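Local coordinates for protein GDP-6-deoxy-D-mannose reductase (Pseudomonas aeruginosa, PDB 6X3B) that probably reduces GDP-4-dehydro-6-deoxy-D-mannose to GDP-D-rhamnose with NADPH, a step toward the lipopolysaccharide O-antigen of the bacterial outer membrane, at residues I216-F222 with G250-R256; S230-L235 with L294-W300. All blocks are in the same frame, centred on the assembly; numbering follows the deposited sequence.

Overall arrangement
Both contacts hang on one continuous run of chain: strand 219-224, which carries contact 1, leads straight into helix 225-238, which carries contact 2. The partners alternate along the chain, 250-256 returning to the strand and 294-300 to the helix. The centres lie 23 Å apart and the nearest atoms about 7 Å, so the two do not touch. Contact 1 is an antiparallel strand pair running into helix 255-266; contact 2 packs two helices against strands 172-182 and 244-247, parallel neighbours in the central sheet. The side chain of Phe222 is about 8 Å from the bound NADPH, that of Ala231 about 12 Å.

Contact 1: residues I216-F222 with G250-R256; sequences IDVSRDF and GQEQKIR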
loop_
_atom_site.group_PDB
_atom_site.type_symbol
_atom_site.label_atom_id
_atom_site.label_comp_id
_atom_site.label_asym_id
_atom_site.label_seq_id
_atom_site.Cartn_x
_atom_site.Cartn_y
_atom_site.Cartn_z
ATOM N N ILE A 216 1.210 24.774 18.168
ATOM C CA ILE A 216 1.007 23.875 19.298
ATOM C C ILE A 216 -0.445 23.804 19.713
ATOM O O ILE A 216 -0.769 23.123 20.694
ATOM C CB ILE A 216 1.883 24.273 20.502
ATOM C CG1 ILE A 216 1.451 25.642 21.044
ATOM C CG2 ILE A 216 3.358 24.229 20.131
ATOM C CD1 ILE A 216 2.112 26.021 22.374
ATOM N N ASP A 217 -1.332 24.495 19.012
ATOM C CA ASP A 217 -2.752 24.431 19.335
ATOM C C ASP A 217 -3.444 23.357 18.504
ATOM O O ASP A 217 -4.450 23.578 17.836
ATOM C CB ASP A 217 -3.377 25.808 19.146
ATOM C CG ASP A 217 -2.840 26.820 20.152
ATOM O OD1 ASP A 217 -2.882 26.530 21.369
ATOM O OD2 ASP A 217 -2.335 27.881 19.737
ATOM N N VAL A 218 -2.850 22.164 18.535
ATOM C CA VAL A 218 -3.412 20.965 17.936
ATOM C C VAL A 218 -3.438 19.895 19.018
ATOM O O VAL A 218 -2.720 19.975 20.018
ATOM C CB VAL A 218 -2.603 20.490 16.709
ATOM C CG1 VAL A 218 -2.511 21.610 15.676
ATOM C CG2 VAL A 218 -1.213 20.032 17.112
ATOM N N SER A 219 -4.289 18.897 18.829
ATOM C CA SER A 219 -4.354 17.780 19.764
ATOM C C SER A 219 -3.917 16.497 19.066
ATOM O O SER A 219 -4.141 16.323 17.866
ATOM C CB SER A 219 -5.772 17.628 20.329
ATOM O OG SER A 219 -6.625 17.016 19.376
ATOM N N ARG A 220 -3.293 15.588 19.822
ATOM C CA ARG A 220 -2.861 14.318 19.268
ATOM C C ARG A 220 -3.125 13.217 20.292
ATOM O O ARG A 220 -3.365 13.474 21.471
ATOM C CB ARG A 220 -1.372 14.338 18.867
ATOM C CG ARG A 220 -1.024 15.288 17.704
ATOM C CD ARG A 220 -1.563 14.753 16.376
ATOM N NE ARG A 220 -1.138 15.559 15.223
ATOM C CZ ARG A 220 -1.838 16.577 14.728
ATOM N NH1 ARG A 220 -2.976 16.937 15.305
ATOM N NH2 ARG A 220 -1.393 17.254 13.673
ATOM N N ASP A 221 -3.073 11.982 19.825
ATOM C CA ASP A 221 -3.286 10.803 20.660
ATOM C C ASP A 221 -1.916 10.247 21.059
ATOM O O ASP A 221 -1.191 9.730 20.205
ATOM C CB ASP A 221 -4.097 9.769 19.882
ATOM C CG ASP A 221 -4.513 8.586 20.724
ATOM O OD1 ASP A 221 -3.694 8.160 21.583
ATOM O OD2 ASP A 221 -5.652 8.068 20.508
ATOM N N PHE A 222 -1.580 10.317 22.357
ATOM C CA PHE A 222 -0.286 9.888 22.888
ATOM C C PHE A 222 -0.381 8.648 23.773
ATOM O O PHE A 222 -1.326 8.497 24.554
ATOM C CB PHE A 222 0.363 10.994 23.739
ATOM C CG PHE A 222 0.758 12.218 22.960
ATOM C CD1 PHE A 222 2.013 12.308 22.381
ATOM C CD2 PHE A 222 -0.108 13.301 22.854
ATOM C CE1 PHE A 222 2.382 13.454 21.667
ATOM C CE2 PHE A 222 0.257 14.435 22.146
ATOM C CZ PHE A 222 1.496 14.507 21.551
ATOM N N GLY A 250 -6.897 6.675 22.734
ATOM C CA GLY A 250 -8.273 7.118 22.664
ATOM C C GLY A 250 -8.524 8.439 23.357
ATOM O O GLY A 250 -9.681 8.831 23.515
ATOM N N GLN A 251 -7.475 9.144 23.779
ATOM C CA GLN A 251 -7.615 10.448 24.414
ATOM C C GLN A 251 -6.813 11.489 23.645
ATOM O O GLN A 251 -5.642 11.262 23.328
ATOM C CB GLN A 251 -7.154 10.395 25.868
ATOM C CG GLN A 251 -7.927 9.395 26.707
ATOM C CD GLN A 251 -8.217 9.917 28.091
ATOM O OE1 GLN A 251 -7.306 10.115 28.899
ATOM N NE2 GLN A 251 -9.494 10.169 28.370
ATOM N N GLU A 252 -7.444 12.624 23.353
ATOM C CA GLU A 252 -6.739 13.767 22.776
ATOM C C GLU A 252 -5.995 14.550 23.846
ATOM O O GLU A 252 -6.544 14.844 24.909
ATOM C CB GLU A 252 -7.715 14.718 22.087
ATOM C CG GLU A 252 -8.259 14.207 20.808
ATOM C CD GLU A 252 -9.332 15.109 20.263
ATOM O OE1 GLU A 252 -9.038 16.303 20.002
ATOM O OE2 GLU A 252 -10.469 14.616 20.121
ATOM N N GLN A 253 -4.751 14.921 23.548
ATOM C CA GLN A 253 -4.003 15.867 24.366
ATOM C C GLN A 253 -3.597 17.061 23.522
ATOM O O GLN A 253 -2.993 16.891 22.457
ATOM C CB GLN A 253 -2.749 15.236 24.957
ATOM C CG GLN A 253 -2.899 13.793 25.295
ATOM C CD GLN A 253 -3.162 13.578 26.761
ATOM O OE1 GLN A 253 -3.306 14.527 27.522
ATOM N NE2 GLN A 253 -3.236 12.324 27.164
ATOM N N LYS A 254 -3.903 18.260 24.010
ATOM C CA LYS A 254 -3.426 19.483 23.375
ATOM C C LYS A 254 -1.940 19.684 23.651
ATOM O O LYS A 254 -1.497 19.623 24.804
ATOM C CB LYS A 254 -4.209 20.689 23.879
ATOM C CG LYS A 254 -5.679 20.648 23.528
ATOM C CD LYS A 254 -6.419 21.806 24.167
ATOM C CE LYS A 254 -7.798 21.366 24.614
ATOM N NZ LYS A 254 -8.150 21.949 25.941
ATOM N N ILE A 255 -1.170 19.935 22.590
ATOM C CA ILE A 255 0.274 20.110 22.733
ATOM C C ILE A 255 0.595 21.162 23.789
ATOM O O ILE A 255 1.500 20.982 24.616
ATOM C CB ILE A 255 0.906 20.473 21.376
ATOM C CG1 ILE A 255 0.612 19.399 20.329
ATOM C CG2 ILE A 255 2.397 20.700 21.530
ATOM C CD1 ILE A 255 0.667 17.983 20.863
ATOM N N ARG A 256 -0.151 22.272 23.786
ATOM C CA ARG A 256 0.130 23.362 24.714
ATOM C C ARG A 256 -0.058 22.928 26.163
ATOM O O ARG A 256 0.735 23.300 27.042
ATOM C CB ARG A 256 -0.768 24.561 24.394
ATOM C CG ARG A 256 -0.668 25.678 25.414
ATOM C CD ARG A 256 -1.662 26.774 25.116
ATOM N NE ARG A 256 -1.466 27.324 23.779
ATOM C CZ ARG A 256 -0.535 28.218 23.458
ATOM N NH1 ARG A 256 0.297 28.683 24.380
ATOM N NH2 ARG A 256 -0.440 28.657 22.208
HETATM O O HOH W 1 -3.248 10.822 24.634
#
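Strand residues Arg220 and Gln253 form an antiparallel hydrogen-bonded pair: Arg220 N gives to Gln253 O at 3.0 Å, and Gln253 N to Arg220 O. Ser219 faces Lys254 in the neighbouring non-hydrogen-bonded pair. Beyond it Ile255 N, at the start of helix 255-266, bonds to Val218 O at 3.0 Å, so the loop carbonyl meets the helix just past its N-cap, Lys254.

Charged and polar side chains add bonds along the pair. At one end Arg256 grips Asp217 side-on: NE reaches Asp217 OD1 at 2.9 Å, on that oxygen's syn lone pair, while NH2 meets OD2 at 3.2 Å. The carboxylate and guanidinium planes are only 25° apart, and Ile216 CD1 sits over the centre of one guanidinium face, 3.6 Å from Arg256 CZ. On the strand face shared by Ser219 and Glu252, Ser219 OG donates to Glu252 OE1 at 2.6 Å on the anti side, somewhat out of the carboxylate plane; Glu252 OE2 is engaged by Arg286 and Arg288. At the other end Asp221 OD2 takes the Gly250 N-H on its syn side, and its OD1 bonds to Ser249. A water accepts from Phe222 N and Gln253 NE2 and donates to Gln251 O, bridging the two segments.

Apolar contact centres on Ile255. Its CG2, anti to the backbone N, meets Ile216 CB. The other branch, chi1 -58°, runs alongside Val218 through CG1 and ends with CD1 in the plane of the Phe222 ring, 3.6 Å from CZ. Gln253 CG also approaches that ring's edge, at CD2. Val191 and Ile192 of helix 191-203 pack on Ile255 too.

This is a short antiparallel strand added to strand 219-224, itself parallel to strand 172-182, on a branch of the central sheet, and it delivers helix 255-266, as in the extended short-chain dehydrogenase/reductase fold.

Contact 2: residues S230-L235 with L294-W300; sequences SAYLRL and LHDATGW
Helices 230-235 and 294-298 cross at 47° with their axes 10.3 Å apart at closest approach, and the chain past the second helix bends back so that Trp300 CA comes to 6.0 Å from Ala231 CA.

Trp300 lays its indole against the first helix. With CG anti to the backbone N (chi1 178°), the ring presents one face to Ala231, whose CB stands 3.5 Å from the centroid of the five-membered ring in a CH-pi contact. Leu294 CD2 lies over the same face, also toward the rim. The indole NE1 is bonded to the carbonyl of Asp227, one turn earlier in helix 225-238, which fixes how the ring is turned. His291 packs edge-to-face with it.

Arg234 comes to the edge of the indole: its CD lies 3.7 Å from Trp300 CB, and a bend at chi3 (79°) brings NE to Thr298 O at 3.1 Å. That oxygen lies in the guanidinium plane, whereas NE stands above the carbonyl plane; NH2 adds only a weak bond.

Thr298 also shapes the turn: OG1 accepts from Trp300 N, two residues on, which makes an ST turn, and itself donates to Leu294 O at 2.7 Å, with Gly299 at positive phi between Thr298 and Trp300. Deeper in, Leu235 CD2 meets Leu294 CD1 at 3.6 Å and Thr298 CG2 at 3.8 Å. Leu235 also touches Tyr245 of strand 244-247, and Leu294 touches Val247.

Chemically, the seam is apolar beneath and polar at its margin: Arg234 takes up a carbonyl at the helix C-terminus, where its charge would probably suit the helix dipole, while the buried indole N-H has its acceptor in Asp227.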
loop_
_atom_site.group_PDB
_atom_site.type_symbol
_atom_site.label_atom_id
_atom_site.label_comp_id
_atom_site.label_asym_id
_atom_site.label_seq_id
_atom_site.Cartn_x
_atom_site.Cartn_y
_atom_site.Cartn_z
ATOM N N SER A 230 3.572 -2.870 25.498
ATOM C CA SER A 230 2.717 -3.883 26.099
ATOM C C SER A 230 1.613 -4.284 25.132
ATOM O O SER A 230 1.211 -5.452 25.079
ATOM C CB SER A 230 2.145 -3.355 27.413
ATOM O OG SER A 230 1.044 -4.135 27.838
ATOM N N ALA A 231 1.150 -3.328 24.327
ATOM C CA ALA A 231 0.186 -3.644 23.282
ATOM C C ALA A 231 0.770 -4.607 22.264
ATOM O O ALA A 231 0.073 -5.514 21.814
ATOM C CB ALA A 231 -0.286 -2.351 22.602
ATOM N N TYR A 232 2.050 -4.426 21.868
ATOM C CA TYR A 232 2.639 -5.329 20.869
ATOM C C TYR A 232 2.744 -6.749 21.404
ATOM O O TYR A 232 2.476 -7.724 20.683
ATOM C CB TYR A 232 4.039 -4.858 20.434
ATOM C CG TYR A 232 4.092 -3.519 19.731
ATOM C CD1 TYR A 232 2.930 -2.882 19.288
ATOM C CD2 TYR A 232 5.316 -2.887 19.528
ATOM C CE1 TYR A 232 2.988 -1.629 18.664
ATOM C CE2 TYR A 232 5.403 -1.649 18.901
ATOM C CZ TYR A 232 4.239 -1.019 18.466
ATOM O OH TYR A 232 4.295 0.213 17.840
ATOM N N LEU A 233 3.163 -6.892 22.662
ATOM C CA LEU A 233 3.292 -8.235 23.237
ATOM C C LEU A 233 1.928 -8.903 23.407
ATOM O O LEU A 233 1.801 -10.127 23.235
ATOM C CB LEU A 233 4.027 -8.152 24.576
ATOM C CG LEU A 233 5.494 -7.688 24.482
ATOM C CD1 LEU A 233 6.107 -7.593 25.883
ATOM C CD2 LEU A 233 6.330 -8.619 23.583
ATOM N N ARG A 234 0.903 -8.129 23.773
ATOM C CA ARG A 234 -0.440 -8.716 23.887
ATOM C C ARG A 234 -1.013 -9.074 22.520
ATOM O O ARG A 234 -1.781 -10.043 22.395
ATOM C CB ARG A 234 -1.368 -7.758 24.623
ATOM C CG ARG A 234 -0.926 -7.502 26.060
ATOM C CD ARG A 234 -2.043 -6.937 26.890
ATOM N NE ARG A 234 -2.948 -7.993 27.297
ATOM C CZ ARG A 234 -2.797 -8.718 28.398
ATOM N NH1 ARG A 234 -1.770 -8.488 29.204
ATOM N NH2 ARG A 234 -3.668 -9.679 28.682
ATOM N N LEU A 235 -0.620 -8.333 21.482
ATOM C CA LEU A 235 -0.995 -8.721 20.130
ATOM C C LEU A 235 -0.358 -10.053 19.749
ATOM O O LEU A 235 -1.025 -10.923 19.165
ATOM C CB LEU A 235 -0.606 -7.618 19.144
ATOM C CG LEU A 235 -1.591 -6.454 19.097
ATOM C CD1 LEU A 235 -1.037 -5.307 18.232
ATOM C CD2 LEU A 235 -2.934 -6.940 18.577
ATOM N N LEU A 294 -8.214 -3.501 19.462
ATOM C CA LEU A 294 -7.101 -4.065 20.208
ATOM C C LEU A 294 -7.528 -4.479 21.612
ATOM O O LEU A 294 -7.124 -5.544 22.107
ATOM C CB LEU A 294 -5.990 -3.025 20.265
ATOM C CG LEU A 294 -4.880 -3.189 21.301
ATOM C CD1 LEU A 294 -4.063 -4.347 20.862
ATOM C CD2 LEU A 294 -4.035 -1.898 21.334
ATOM N N HIS A 295 -8.333 -3.648 22.283
ATOM C CA HIS A 295 -8.770 -4.024 23.622
ATOM C C HIS A 295 -9.673 -5.255 23.578
ATOM O O HIS A 295 -9.518 -6.178 24.392
ATOM C CB HIS A 295 -9.485 -2.869 24.315
ATOM C CG HIS A 295 -10.171 -3.286 25.578
ATOM N ND1 HIS A 295 -9.485 -3.545 26.747
ATOM C CD2 HIS A 295 -11.474 -3.566 25.834
ATOM C CE1 HIS A 295 -10.340 -3.938 27.676
ATOM N NE2 HIS A 295 -11.551 -3.959 27.148
ATOM N N ASP A 296 -10.591 -5.314 22.606
ATOM C CA ASP A 296 -11.490 -6.465 22.524
ATOM C C ASP A 296 -10.727 -7.742 22.212
ATOM O O ASP A 296 -11.073 -8.817 22.715
ATOM C CB ASP A 296 -12.583 -6.226 21.474
ATOM C CG ASP A 296 -13.551 -5.128 21.878
ATOM O OD1 ASP A 296 -13.615 -4.804 23.086
ATOM O OD2 ASP A 296 -14.247 -4.587 21.000
ATOM N N ALA A 297 -9.664 -7.646 21.415
ATOM C CA ALA A 297 -8.961 -8.859 21.012
ATOM C C ALA A 297 -7.942 -9.321 22.048
ATOM O O ALA A 297 -7.653 -10.520 22.130
ATOM C CB ALA A 297 -8.273 -8.642 19.661
ATOM N N THR A 298 -7.396 -8.405 22.853
ATOM C CA THR A 298 -6.234 -8.713 23.673
ATOM C C THR A 298 -6.406 -8.434 25.149
ATOM O O THR A 298 -5.602 -8.936 25.938
ATOM C CB THR A 298 -5.001 -7.920 23.197
ATOM O OG1 THR A 298 -5.143 -6.543 23.593
ATOM C CG2 THR A 298 -4.852 -8.012 21.681
ATOM N N GLY A 299 -7.388 -7.624 25.544
ATOM C CA GLY A 299 -7.497 -7.165 26.911
ATOM C C GLY A 299 -6.649 -5.956 27.245
ATOM O O GLY A 299 -6.810 -5.391 28.338
ATOM N N TRP A 300 -5.773 -5.564 26.317
ATOM C CA TRP A 300 -4.841 -4.424 26.516
ATOM C C TRP A 300 -5.580 -3.145 26.925
ATOM O O TRP A 300 -6.652 -2.861 26.366
ATOM C CB TRP A 300 -3.996 -4.190 25.255
ATOM C CG TRP A 300 -3.057 -3.026 25.348
ATOM C CD1 TRP A 300 -1.758 -3.048 25.759
ATOM C CD2 TRP A 300 -3.356 -1.651 25.053
ATOM N NE1 TRP A 300 -1.224 -1.789 25.723
ATOM C CE2 TRP A 300 -2.180 -0.910 25.294
ATOM C CE3 TRP A 300 -4.491 -0.976 24.594
ATOM C CZ2 TRP A 300 -2.113 0.465 25.091
ATOM C CZ3 TRP A 300 -4.424 0.384 24.397
ATOM C CH2 TRP A 300 -3.250 1.094 24.642
#